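Local coordinates for 6-O-methylguanine DNA methyltransferase (Enterococcus faecalis, PDB 2B6C), which is predicted to be a DNA alkylation repair enzyme of the AlkD-like helical-repeat family, although its activity and substrates have not been established, at residues L125-G134 / L159-D167. Residues are numbered along the deposited sequence; the frame is centred on the assembly and turned at random.
Sequences LPTIFALFYG and LLKKAIIYD
In the all-helical, repeat-built fold of this AlkD-like protein, Phe129 of helix 125-132 and Tyr133 just beyond it pack against Leu159, Lys162, Ala163 and Tyr166 of helix 157-166. The axes of helical segments 125-132 and 159-166 run nearly parallel (8°), coming no nearer than 11.6 Å, so rings and long chains do the bridging. Phe129, with CG anti to its own N (chi1 -179°), reaches straight across; Leu159 CB sits over the centre of one ring face, 3.8 Å from the centroid, in a CH-pi contact. At the ring's far edge, Phe129 CZ meets Ala163 CB at 3.7 Å and comes closer still, 3.1 Å, to Leu159 O. Leu159 points back toward the first helix alongside the ring, carrying its CD1 to within 3.5 Å of Leu125 CD2, a tight carbon pair. One turn on, the Lys162 chain lies roughly perpendicular to the Tyr133 side chain. A bend at chi3 (72°) lays its end over the ring, Lys162 CE 3.7 Å from the Tyr133 centroid in a CH-pi contact. Lys162 NZ, 4.2 Å from that centroid, adds a cation-pi interaction. Tyr166 approaches Tyr133 obliquely, its CD1 3.6 Å from Tyr133 OH, and takes Gly134 CA over one face, off-centre. Helix 138-146, from the intervening sequence, also touches Ala163 and Tyr166, through Leu145 and Arg141. No hydrogen bond links the two segments. They are probably held by apolar packing around buried Phe129, with a cation-pi contribution from exposed Lys162, whose ammonium would probably stay near solvent while its methylenes pack against Tyr133.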
ATOM      1  N   LEU B 125      10.894  -7.260  14.672  1.00 18.85           N
ATOM      2  CA  LEU B 125      10.075  -6.997  15.865  0.50 18.68           C
ATOM      3  C   LEU B 125      10.952  -6.898  17.127  1.00 18.47           C
ATOM      4  O   LEU B 125      10.854  -5.907  17.873  1.00 18.31           O
ATOM      5  CB  LEU B 125       8.966  -8.052  16.046  0.50 18.23           C
ATOM      6  CG  LEU B 125       7.942  -7.956  17.201  0.50 18.96           C
ATOM      7  CD1 LEU B 125       6.742  -8.835  16.906  0.50 19.30           C
ATOM      8  CD2 LEU B 125       8.497  -8.308  18.572  0.50 17.99           C
ATOM      9  N   PRO B 126      11.817  -7.917  17.380  1.00 17.44           N
ATOM     10  CA  PRO B 126      12.701  -7.770  18.554  1.00 17.32           C
ATOM     11  C   PRO B 126      13.592  -6.527  18.569  1.00 16.50           C
ATOM     12  O   PRO B 126      13.815  -5.938  19.637  1.00 16.40           O
ATOM     13  CB  PRO B 126      13.571  -9.057  18.486  1.00 17.16           C
ATOM     14  CG  PRO B 126      12.643 -10.039  17.854  1.00 16.51           C
ATOM     15  CD  PRO B 126      12.041  -9.234  16.743  1.00 17.20           C
ATOM     16  N   THR B 127      14.076  -6.128  17.402  1.00 16.46           N
ATOM     17  CA  THR B 127      14.917  -4.949  17.257  1.00 17.09           C
ATOM     18  C   THR B 127      14.161  -3.650  17.578  1.00 16.88           C
ATOM     19  O   THR B 127      14.662  -2.804  18.317  1.00 16.80           O
ATOM     20  CB  THR B 127      15.492  -4.883  15.825  1.00 17.69           C
ATOM     21  OG1 THR B 127      16.162  -6.126  15.530  1.00 21.84           O
ATOM     22  CG2 THR B 127      16.490  -3.758  15.690  1.00 17.30           C
ATOM     23  N   ILE B 128      12.957  -3.499  17.028  1.00 16.44           N
ATOM     24  CA  ILE B 128      12.135  -2.332  17.305  1.00 15.99           C
ATOM     25  C   ILE B 128      11.645  -2.321  18.758  1.00 16.14           C
ATOM     26  O   ILE B 128      11.732  -1.312  19.441  1.00 15.63           O
ATOM     27  CB  ILE B 128      10.955  -2.195  16.333  1.00 16.00           C
ATOM     28  CG1 ILE B 128      11.463  -2.128  14.870  1.00 16.12           C
ATOM     29  CG2 ILE B 128      10.094  -0.954  16.714  1.00 14.40           C
ATOM     30  CD1 ILE B 128      12.649  -1.130  14.597  1.00 12.15           C
ATOM     31  N   PHE B 129      11.144  -3.453  19.230  1.00 16.06           N
ATOM     32  CA  PHE B 129      10.841  -3.583  20.643  1.00 15.96           C
ATOM     33  C   PHE B 129      11.997  -3.120  21.567  1.00 16.15           C
ATOM     34  O   PHE B 129      11.752  -2.378  22.497  1.00 16.92           O
ATOM     35  CB  PHE B 129      10.356  -4.993  20.974  1.00 15.82           C
ATOM     36  CG  PHE B 129      10.007  -5.187  22.445  1.00 16.16           C
ATOM     37  CD1 PHE B 129      10.987  -5.583  23.356  1.00 13.41           C
ATOM     38  CD2 PHE B 129       8.717  -4.953  22.894  1.00 12.47           C
ATOM     39  CE1 PHE B 129      10.674  -5.741  24.711  1.00 15.08           C
ATOM     40  CE2 PHE B 129       8.374  -5.126  24.248  1.00 14.67           C
ATOM     41  CZ  PHE B 129       9.368  -5.515  25.164  1.00 14.69           C
ATOM     42  N   ALA B 130      13.234  -3.548  21.306  1.00 16.93           N
ATOM     43  CA  ALA B 130      14.367  -3.194  22.167  1.00 17.05           C
ATOM     44  C   ALA B 130      14.712  -1.696  22.163  1.00 17.43           C
ATOM     45  O   ALA B 130      15.327  -1.216  23.126  1.00 17.10           O
ATOM     46  CB  ALA B 130      15.616  -4.051  21.838  1.00 16.75           C
ATOM     47  N   LEU B 131      14.332  -0.972  21.100  1.00 17.77           N
ATOM     48  CA  LEU B 131      14.488   0.487  21.041  1.00 18.59           C
ATOM     49  C   LEU B 131      13.740   1.150  22.196  1.00 18.23           C
ATOM     50  O   LEU B 131      14.209   2.115  22.800  1.00 18.72           O
ATOM     51  CB  LEU B 131      13.885   1.064  19.744  1.00 19.08           C
ATOM     52  CG  LEU B 131      14.580   0.949  18.403  1.00 20.60           C
ATOM     53  CD1 LEU B 131      13.708   1.650  17.328  1.00 21.58           C
ATOM     54  CD2 LEU B 131      16.011   1.524  18.485  1.00 21.88           C
ATOM     55  N   PHE B 132      12.555   0.637  22.475  1.00 17.99           N
ATOM     56  CA  PHE B 132      11.635   1.268  23.410  1.00 17.07           C
ATOM     57  C   PHE B 132      11.638   0.590  24.790  1.00 17.35           C
ATOM     58  O   PHE B 132      11.285   1.216  25.783  1.00 16.20           O
ATOM     59  CB  PHE B 132      10.218   1.264  22.793  1.00 16.06           C
ATOM     60  CG  PHE B 132      10.108   2.089  21.542  1.00 16.30           C
ATOM     61  CD1 PHE B 132       9.982   3.484  21.614  1.00 15.82           C
ATOM     62  CD2 PHE B 132      10.148   1.474  20.281  1.00 18.59           C
ATOM     63  CE1 PHE B 132       9.899   4.282  20.427  1.00 19.18           C
ATOM     64  CE2 PHE B 132      10.051   2.242  19.097  1.00 18.70           C
ATOM     65  CZ  PHE B 132       9.924   3.644  19.164  1.00 17.41           C
ATOM     66  N   TYR B 133      11.979  -0.699  24.838  1.00 17.21           N
ATOM     67  CA  TYR B 133      11.963  -1.443  26.103  1.00 18.35           C
ATOM     68  C   TYR B 133      12.896  -0.804  27.162  1.00 18.74           C
ATOM     69  O   TYR B 133      14.063  -0.553  26.874  1.00 19.34           O
ATOM     70  CB  TYR B 133      12.371  -2.929  25.880  1.00 17.93           C
ATOM     71  CG  TYR B 133      12.605  -3.637  27.179  1.00 18.17           C
ATOM     72  CD1 TYR B 133      11.522  -4.014  27.978  1.00 15.76           C
ATOM     73  CD2 TYR B 133      13.912  -3.879  27.660  1.00 20.46           C
ATOM     74  CE1 TYR B 133      11.711  -4.623  29.197  1.00 17.54           C
ATOM     75  CE2 TYR B 133      14.106  -4.513  28.896  1.00 19.38           C
ATOM     76  CZ  TYR B 133      12.986  -4.863  29.665  1.00 18.63           C
ATOM     77  OH  TYR B 133      13.116  -5.484  30.901  1.00 19.98           O
ATOM     78  N   GLY B 134      12.396  -0.591  28.386  1.00 19.18           N
ATOM     79  CA  GLY B 134      13.195   0.012  29.466  1.00 19.63           C
ATOM     80  C   GLY B 134      13.677   1.457  29.255  1.00 19.91           C
ATOM     81  O   GLY B 134      14.583   1.924  29.944  1.00 19.71           O
ATOM     82  N   LEU B 159       8.335 -10.986  24.828  1.00 18.51           N
ATOM     83  CA  LEU B 159       8.620  -9.557  24.844  1.00 18.58           C
ATOM     84  C   LEU B 159       7.481  -8.803  25.517  1.00 18.23           C
ATOM     85  O   LEU B 159       7.721  -7.923  26.340  1.00 18.73           O
ATOM     86  CB  LEU B 159       8.928  -9.031  23.436  1.00 17.37           C
ATOM     87  CG  LEU B 159      10.177  -9.632  22.762  1.00 17.89           C
ATOM     88  CD1 LEU B 159      10.436  -8.955  21.411  1.00 17.45           C
ATOM     89  CD2 LEU B 159      11.415  -9.540  23.634  1.00 17.82           C
ATOM     90  N   LEU B 160       6.244  -9.193  25.198  1.00 18.40           N
ATOM     91  CA  LEU B 160       5.069  -8.621  25.827  1.00 18.09           C
ATOM     92  C   LEU B 160       5.159  -8.803  27.336  1.00 18.27           C
ATOM     93  O   LEU B 160       5.046  -7.835  28.099  1.00 17.89           O
ATOM     94  CB  LEU B 160       3.771  -9.247  25.272  1.00 18.58           C
ATOM     95  CG  LEU B 160       2.450  -8.777  25.937  1.00 18.42           C
ATOM     96  CD1 LEU B 160       2.259  -7.231  25.917  1.00 18.01           C
ATOM     97  CD2 LEU B 160       1.266  -9.497  25.324  1.00 17.48           C
ATOM     98  N   LYS B 161       5.368 -10.052  27.748  1.00 17.72           N
ATOM     99  CA  LYS B 161       5.473 -10.399  29.145  1.00 18.10           C
ATOM    100  C   LYS B 161       6.587  -9.594  29.816  1.00 17.11           C
ATOM    101  O   LYS B 161       6.358  -9.044  30.893  1.00 16.27           O
ATOM    102  CB  LYS B 161       5.717 -11.901  29.312  1.00 17.85           C
ATOM    103  CG  LYS B 161       5.847 -12.334  30.767  1.00 20.27           C
ATOM    104  CD  LYS B 161       5.902 -13.878  30.914  1.00 20.24           C
ATOM    105  CE  LYS B 161       5.987 -14.302  32.392  1.00 22.28           C
ATOM    106  NZ  LYS B 161       6.273 -15.788  32.511  1.00 25.15           N
ATOM    107  N   LYS B 162       7.764  -9.523  29.180  1.00 16.23           N
ATOM    108  CA  LYS B 162       8.899  -8.761  29.727  1.00 16.87           C
ATOM    109  C   LYS B 162       8.580  -7.298  29.972  1.00 16.29           C
ATOM    110  O   LYS B 162       8.899  -6.753  31.042  1.00 16.76           O
ATOM    111  CB  LYS B 162      10.148  -8.874  28.834  1.00 17.10           C
ATOM    112  CG  LYS B 162      11.407  -8.297  29.505  1.00 17.71           C
ATOM    113  CD  LYS B 162      12.677  -8.629  28.719  1.00 18.44           C
ATOM    114  CE  LYS B 162      12.775  -7.841  27.419  1.00 18.27           C
ATOM    115  NZ  LYS B 162      14.196  -7.883  26.915  1.00 18.49           N
ATOM    116  N   ALA B 163       7.925  -6.658  28.996  1.00 16.28           N
ATOM    117  CA  ALA B 163       7.520  -5.260  29.143  1.00 15.87           C
ATOM    118  C   ALA B 163       6.525  -5.045  30.271  1.00 16.33           C
ATOM    119  O   ALA B 163       6.604  -4.030  30.980  1.00 15.71           O
ATOM    120  CB  ALA B 163       6.990  -4.674  27.852  1.00 15.82           C
ATOM    121  N   ILE B 164       5.594  -5.979  30.443  1.00 16.27           N
ATOM    122  CA  ILE B 164       4.593  -5.832  31.503  1.00 15.44           C
ATOM    123  C   ILE B 164       5.267  -5.987  32.864  1.00 15.87           C
ATOM    124  O   ILE B 164       4.990  -5.202  33.792  1.00 15.18           O
ATOM    125  CB  ILE B 164       3.416  -6.821  31.358  1.00 15.42           C
ATOM    126  CG1 ILE B 164       2.618  -6.509  30.096  1.00 13.90           C
ATOM    127  CG2 ILE B 164       2.506  -6.804  32.624  1.00 13.95           C
ATOM    128  CD1 ILE B 164       1.697  -7.610  29.641  1.00 11.94           C
ATOM    129  N   ILE B 165       6.157  -6.981  32.968  1.00 16.24           N
ATOM    130  CA  ILE B 165       6.935  -7.220  34.186  1.00 16.46           C
ATOM    131  C   ILE B 165       7.681  -5.935  34.597  1.00 16.62           C
ATOM    132  O   ILE B 165       7.643  -5.521  35.770  1.00 16.87           O
ATOM    133  CB  ILE B 165       7.915  -8.437  34.031  1.00 16.48           C
ATOM    134  CG1 ILE B 165       7.178  -9.780  34.221  1.00 16.77           C
ATOM    135  CG2 ILE B 165       9.057  -8.346  35.033  1.00 16.03           C
ATOM    136  CD1 ILE B 165       7.922 -11.015  33.662  1.00 17.37           C
ATOM    137  N   TYR B 166       8.310  -5.282  33.622  1.00 16.50           N
ATOM    138  CA  TYR B 166       9.095  -4.084  33.862  1.00 16.10           C
ATOM    139  C   TYR B 166       8.290  -2.943  34.486  1.00 16.14           C
ATOM    140  O   TYR B 166       8.788  -2.252  35.370  1.00 15.14           O
ATOM    141  CB  TYR B 166       9.728  -3.608  32.557  1.00 16.64           C
ATOM    142  CG  TYR B 166      10.727  -2.483  32.741  1.00 17.71           C
ATOM    143  CD1 TYR B 166      12.093  -2.752  32.970  1.00 19.30           C
ATOM    144  CD2 TYR B 166      10.311  -1.151  32.704  1.00 15.68           C
ATOM    145  CE1 TYR B 166      13.007  -1.708  33.157  1.00 19.97           C
ATOM    146  CE2 TYR B 166      11.208  -0.114  32.879  1.00 17.43           C
ATOM    147  CZ  TYR B 166      12.547  -0.387  33.110  1.00 18.75           C
ATOM    148  OH  TYR B 166      13.419   0.672  33.262  1.00 18.10           O
ATOM    149  N   ASP B 167       7.071  -2.726  33.999  1.00 15.77           N
ATOM    150  CA  ASP B 167       6.263  -1.605  34.448  1.00 16.37           C
ATOM    151  C   ASP B 167       5.140  -2.053  35.348  1.00 16.22           C
ATOM    152  O   ASP B 167       4.203  -1.295  35.569  1.00 17.61           O
ATOM    153  CB  ASP B 167       5.655  -0.867  33.236  1.00 16.63           C
ATOM    154  CG  ASP B 167       6.529   0.261  32.753  1.00 17.17           C
ATOM    155  OD1 ASP B 167       6.913   0.258  31.571  1.00 16.50           O
ATOM    156  OD2 ASP B 167       6.892   1.109  33.591  1.00 17.59           O
TER